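Long-range contacts in putative acetyltransferase Sthe_0691 (Sphaerobacter thermophilus, PDB 3SHP), which is of unknown specificity but probably transfers an acetyl group to an acceptor not yet identified: residues 14-19 / 62-67; 73-78 / 88-93. All blocks are in the same frame, centred on the assembly; numbering follows the deposited sequence.

Contact 1 of 2, residues 14-19 / 62-67; sequences VYLRAM and LAIVRR
Tyr15 lays the face of its ring against Val65: CB of Val65 sits 3.9 Å from the centroid of the Tyr15 ring, 14° off the normal, a CH-pi contact. CG1 of Val65 reaches Tyr15 CZ at 3.6 Å. The ring is brought over its partner because CG of Tyr15 stands between the backbone N and the carbonyl carbon (chi1 66°). At the ring's edge, in its plane, CG of Arg67 lies 3.7 Å from Tyr15 CD2. Arg17 comes across the other branch of Val65, with NE 3.7 Å from Val65 CG2, and one face of its guanidinium covers that methyl and CB of Ala63. Its NH1 bonds in the guanidinium plane to Ala18 O and also makes a salt bridge with Asp23, while Tyr15 OH bonds to Glu70. Beneath these groups the antiparallel strands 14-18 and 58-66 of the mixed sheet pair through Tyr15 with Val65, two bonds, and Arg17 with Ala63, where Arg17 N to Ala63 O is weak. On the reverse face Leu16 and Ile64 lie side by side, Leu16 CD1 to Ile64 CG1 3.9 Å, and Val14 meets Ile64 CG2, all three against helix 98-116, consistent with a GNAT-type acetyltransferase. With an alanine in place of Tyr15, Val65 would probably lose the ring over its CB and CG1, and Glu70 its hydroxyl partner. The chemistry is two-sided: aliphatic beneath the helix, amphipathic opposite, where Ala18 O, Asp23 and Glu70 hold the polar ends.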
# COMPACT_ATOMS: atom_id res chain seq x y z
N VAL A 14 38.40 -5.95 0.42
CA VAL A 14 37.45 -5.95 -0.67
C VAL A 14 38.05 -5.47 -1.99
O VAL A 14 39.08 -4.80 -2.01
CB VAL A 14 36.21 -5.05 -0.36
CG1 VAL A 14 35.55 -5.47 0.99
CG2 VAL A 14 36.62 -3.58 -0.38
N TYR A 15 37.39 -5.80 -3.09
CA TYR A 15 37.71 -5.17 -4.35
C TYR A 15 36.46 -4.73 -5.04
O TYR A 15 35.38 -5.23 -4.74
CB TYR A 15 38.58 -6.05 -5.24
CG TYR A 15 37.96 -7.31 -5.77
CD1 TYR A 15 37.37 -7.36 -7.04
CD2 TYR A 15 38.02 -8.48 -5.03
CE1 TYR A 15 36.83 -8.54 -7.53
CE2 TYR A 15 37.50 -9.66 -5.51
CZ TYR A 15 36.89 -9.68 -6.76
OH TYR A 15 36.38 -10.89 -7.21
N LEU A 16 36.63 -3.75 -5.93
CA LEU A 16 35.55 -3.18 -6.70
C LEU A 16 35.75 -3.55 -8.15
O LEU A 16 36.88 -3.51 -8.67
CB LEU A 16 35.53 -1.65 -6.54
CG LEU A 16 34.84 -1.06 -5.29
CD1 LEU A 16 35.16 -1.79 -4.02
CD2 LEU A 16 35.25 0.38 -5.13
N ARG A 17 34.65 -3.90 -8.79
CA ARG A 17 34.64 -4.23 -10.21
C ARG A 17 33.23 -3.89 -10.69
O ARG A 17 32.34 -3.72 -9.90
CB ARG A 17 34.92 -5.72 -10.41
CG ARG A 17 33.98 -6.68 -9.60
CD ARG A 17 33.80 -8.02 -10.33
NE ARG A 17 32.98 -8.97 -9.57
CZ ARG A 17 31.65 -9.02 -9.57
NH1 ARG A 17 30.92 -8.17 -10.31
NH2 ARG A 17 31.03 -9.94 -8.82
N ALA A 18 33.04 -3.81 -12.00
CA ALA A 18 31.73 -3.54 -12.58
C ALA A 18 30.72 -4.56 -12.06
O ALA A 18 30.97 -5.76 -12.07
CB ALA A 18 31.81 -3.57 -14.13
N MSE A 19 29.60 -4.07 -11.54
CA MSE A 19 28.50 -4.94 -11.16
C MSE A 19 27.88 -5.50 -12.43
O MSE A 19 27.69 -4.77 -13.41
CB MSE A 19 27.45 -4.17 -10.35
CG MSE A 19 26.34 -5.04 -9.80
SE MSE A 19 25.54 -4.13 -8.33
CE MSE A 19 24.54 -5.55 -7.45
N LEU A 62 29.32 -0.34 -9.36
CA LEU A 62 30.45 -1.15 -8.98
C LEU A 62 30.00 -2.11 -7.88
O LEU A 62 29.35 -1.68 -6.92
CB LEU A 62 31.60 -0.28 -8.49
CG LEU A 62 32.22 0.73 -9.47
CD1 LEU A 62 33.34 1.49 -8.80
CD2 LEU A 62 32.74 0.02 -10.74
N ALA A 63 30.33 -3.39 -8.02
CA ALA A 63 30.14 -4.34 -6.95
C ALA A 63 31.27 -4.21 -5.95
O ALA A 63 32.44 -4.02 -6.34
CB ALA A 63 30.13 -5.74 -7.51
N ILE A 64 30.94 -4.33 -4.68
CA ILE A 64 32.00 -4.40 -3.67
C ILE A 64 32.10 -5.88 -3.30
O ILE A 64 31.10 -6.49 -2.87
CB ILE A 64 31.67 -3.55 -2.46
CG1 ILE A 64 31.44 -2.08 -2.88
CG2 ILE A 64 32.76 -3.70 -1.36
CD1 ILE A 64 30.81 -1.21 -1.75
N VAL A 65 33.27 -6.47 -3.49
CA VAL A 65 33.41 -7.92 -3.40
C VAL A 65 34.39 -8.27 -2.29
O VAL A 65 35.52 -7.78 -2.28
CB VAL A 65 33.89 -8.55 -4.76
CG1 VAL A 65 33.99 -10.06 -4.67
CG2 VAL A 65 32.98 -8.13 -5.94
N ARG A 66 33.95 -9.10 -1.35
CA ARG A 66 34.85 -9.54 -0.29
C ARG A 66 35.81 -10.57 -0.84
O ARG A 66 35.39 -11.60 -1.36
CB ARG A 66 34.09 -10.10 0.91
CG ARG A 66 34.96 -10.34 2.12
CD ARG A 66 34.15 -10.59 3.37
NE ARG A 66 33.09 -11.59 3.18
CZ ARG A 66 32.03 -11.72 3.98
NH1 ARG A 66 31.13 -12.66 3.72
NH2 ARG A 66 31.89 -10.92 5.03
N ARG A 67 37.10 -10.26 -0.72
CA ARG A 67 38.18 -11.10 -1.20
C ARG A 67 38.19 -12.53 -0.60
O ARG A 67 38.29 -13.50 -1.35
CB ARG A 67 39.54 -10.40 -0.97
CG ARG A 67 39.67 -9.01 -1.73
CD ARG A 67 41.01 -8.33 -1.51
NE ARG A 67 42.11 -9.28 -1.67
CZ ARG A 67 43.34 -9.12 -1.18
NH1 ARG A 67 43.67 -8.02 -0.50
NH2 ARG A 67 44.26 -10.07 -1.38

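Contact 2 of 2, residues 73-78 / 88-93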
# COMPACT_ATOMS: atom_id res chain seq x y z
N VAL A 73 29.28 -7.93 -1.22
CA VAL A 73 28.86 -7.42 0.07
C VAL A 73 28.23 -6.01 -0.03
O VAL A 73 27.68 -5.48 0.96
CB VAL A 73 30.01 -7.44 1.10
CG1 VAL A 73 30.54 -8.86 1.28
CG2 VAL A 73 31.15 -6.45 0.69
N GLY A 74 28.29 -5.41 -1.21
CA GLY A 74 27.63 -4.16 -1.41
C GLY A 74 27.81 -3.66 -2.81
O GLY A 74 28.35 -4.37 -3.67
N SER A 75 27.37 -2.43 -3.04
CA SER A 75 27.49 -1.81 -4.34
C SER A 75 27.79 -0.34 -4.16
O SER A 75 27.50 0.25 -3.11
CB SER A 75 26.18 -1.97 -5.12
OG SER A 75 25.15 -1.28 -4.45
N CYS A 76 28.40 0.25 -5.16
CA CYS A 76 28.64 1.67 -5.14
C CYS A 76 27.96 2.22 -6.38
O CYS A 76 28.35 1.88 -7.52
CB CYS A 76 30.14 1.96 -5.15
SG CYS A 76 30.47 3.73 -5.26
N ARG A 77 26.95 3.05 -6.18
CA ARG A 77 26.27 3.65 -7.32
C ARG A 77 26.86 5.01 -7.68
O ARG A 77 26.94 5.90 -6.84
CB ARG A 77 24.77 3.76 -7.09
CG ARG A 77 24.07 4.09 -8.40
CD ARG A 77 22.56 4.27 -8.25
NE ARG A 77 21.85 3.05 -7.90
CZ ARG A 77 21.40 2.15 -8.78
NH1 ARG A 77 21.63 2.31 -10.10
NH2 ARG A 77 20.73 1.08 -8.35
N ILE A 78 27.29 5.16 -8.92
CA ILE A 78 27.91 6.38 -9.32
C ILE A 78 27.13 7.05 -10.45
O ILE A 78 26.70 6.37 -11.40
CB ILE A 78 29.36 6.13 -9.82
CG1 ILE A 78 30.19 5.38 -8.76
CG2 ILE A 78 30.02 7.46 -10.20
CD1 ILE A 78 31.49 4.78 -9.32
N ARG A 88 26.82 6.91 -3.87
CA ARG A 88 26.30 6.42 -2.62
C ARG A 88 26.56 4.92 -2.57
O ARG A 88 26.80 4.29 -3.60
CB ARG A 88 24.79 6.76 -2.49
CG ARG A 88 23.78 5.89 -3.28
CD ARG A 88 22.31 6.01 -2.70
NE ARG A 88 21.82 7.40 -2.73
CZ ARG A 88 21.23 7.97 -3.78
NH1 ARG A 88 20.86 9.26 -3.72
NH2 ARG A 88 21.00 7.28 -4.89
N PHE A 89 26.54 4.36 -1.38
CA PHE A 89 26.86 2.95 -1.19
C PHE A 89 25.62 2.25 -0.66
O PHE A 89 24.85 2.85 0.09
CB PHE A 89 27.99 2.78 -0.17
CG PHE A 89 29.28 3.44 -0.59
CD1 PHE A 89 30.22 2.75 -1.34
CD2 PHE A 89 29.54 4.75 -0.22
CE1 PHE A 89 31.41 3.36 -1.73
CE2 PHE A 89 30.73 5.38 -0.61
CZ PHE A 89 31.67 4.67 -1.36
N HIS A 90 25.45 1.00 -1.06
CA HIS A 90 24.37 0.16 -0.56
C HIS A 90 25.05 -1.11 -0.07
O HIS A 90 25.56 -1.87 -0.88
CB HIS A 90 23.39 -0.21 -1.68
CG HIS A 90 22.70 0.96 -2.31
ND1 HIS A 90 21.55 1.52 -1.78
CD2 HIS A 90 22.97 1.66 -3.43
CE1 HIS A 90 21.16 2.52 -2.55
NE2 HIS A 90 22.00 2.63 -3.56
N MSE A 91 25.08 -1.34 1.24
CA MSE A 91 25.77 -2.53 1.78
C MSE A 91 24.75 -3.63 2.08
O MSE A 91 23.61 -3.32 2.40
CB MSE A 91 26.56 -2.19 3.05
CG MSE A 91 27.47 -0.98 2.86
SE MSE A 91 28.76 -1.20 1.41
CE MSE A 91 29.81 -2.60 2.22
N ALA A 92 25.15 -4.90 1.98
CA ALA A 92 24.24 -5.99 2.31
C ALA A 92 23.83 -5.89 3.77
O ALA A 92 24.66 -5.63 4.63
CB ALA A 92 24.86 -7.35 2.00
N PRO A 93 22.54 -6.07 4.05
CA PRO A 93 22.01 -5.98 5.41
C PRO A 93 22.48 -7.12 6.33
O PRO A 93 22.49 -6.94 7.55
CB PRO A 93 20.48 -6.06 5.22
CG PRO A 93 20.32 -6.84 3.93
CD PRO A 93 21.47 -6.32 3.07
O HOH W 1 21.00 4.27 -5.31
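Ser75 and His90 exchange two backbone hydrogen bonds across the antiparallel hairpin of strands 72-80 and 84-91, as do Arg77 and Arg88. At the far end Ala92 N reaches Val73 O at 2.8 Å, nearly straight at 173° but from above the carbonyl plane. Between the side chains, one water accepts from Arg88 NH2 at 3.0 Å and lies 2.6 Å from His90 NE2, in the plane of both groups; its bond from Arg77 NE is weak. Arg88 is further fixed by a salt bridge from NE to Glu125 and a bond from NH2 to the carbonyl of Asn38. In the conformer described, Ser75 OG lies at the edge of the His90 ring, 3.5 Å from His90 CB. On the opposite face Cys76 SG is anti to its backbone nitrogen (chi1 175°), which carries the sulfur to the Phe89 ring, 4.3 Å from the centroid and oblique to it; the closest ring atom is Phe89 CE1, 3.7 Å from SG. Phe89 also packs on Leu106 of helix 98-116. A side chain at Gly74 would collide with selenomethionine Met91 and His90 O; Val73 and Gly74 form a classic beta bulge opposite Ile64. The hairpin therefore has an apolar, sulfur-rich side under the helix and a cationic, hydrated side, where the Arg77 side chain lies about 7 Å from the bound meso-tartaric acid, whose pocket is formed by Phe35, Arg58 and Trp59.

In the fold
Both contacts belong to one mixed sheet and follow each other along the chain, with strands 58-66 and 72-80 as the neighbours between them. Their centres are 10 Å apart, and the seam is direct: Leu62 O to Cys76 N and Ile64 N to Gly74 O, each 2.8 Å, are probable hydrogen bonds. Contact 1 lies farther from the centre of the chain and is partly buried, with Arg67 exposed and Arg66 bridging to Asp69 and to Glu21 of the second subunit. Contact 2 is more central and buried. Helix 98-116 covers the apolar face of both. On the other face, contact 1 uses an aromatic and an arginine as lids, whereas contact 2 gathers Arg88 and His90, and weakly Arg77, around one water.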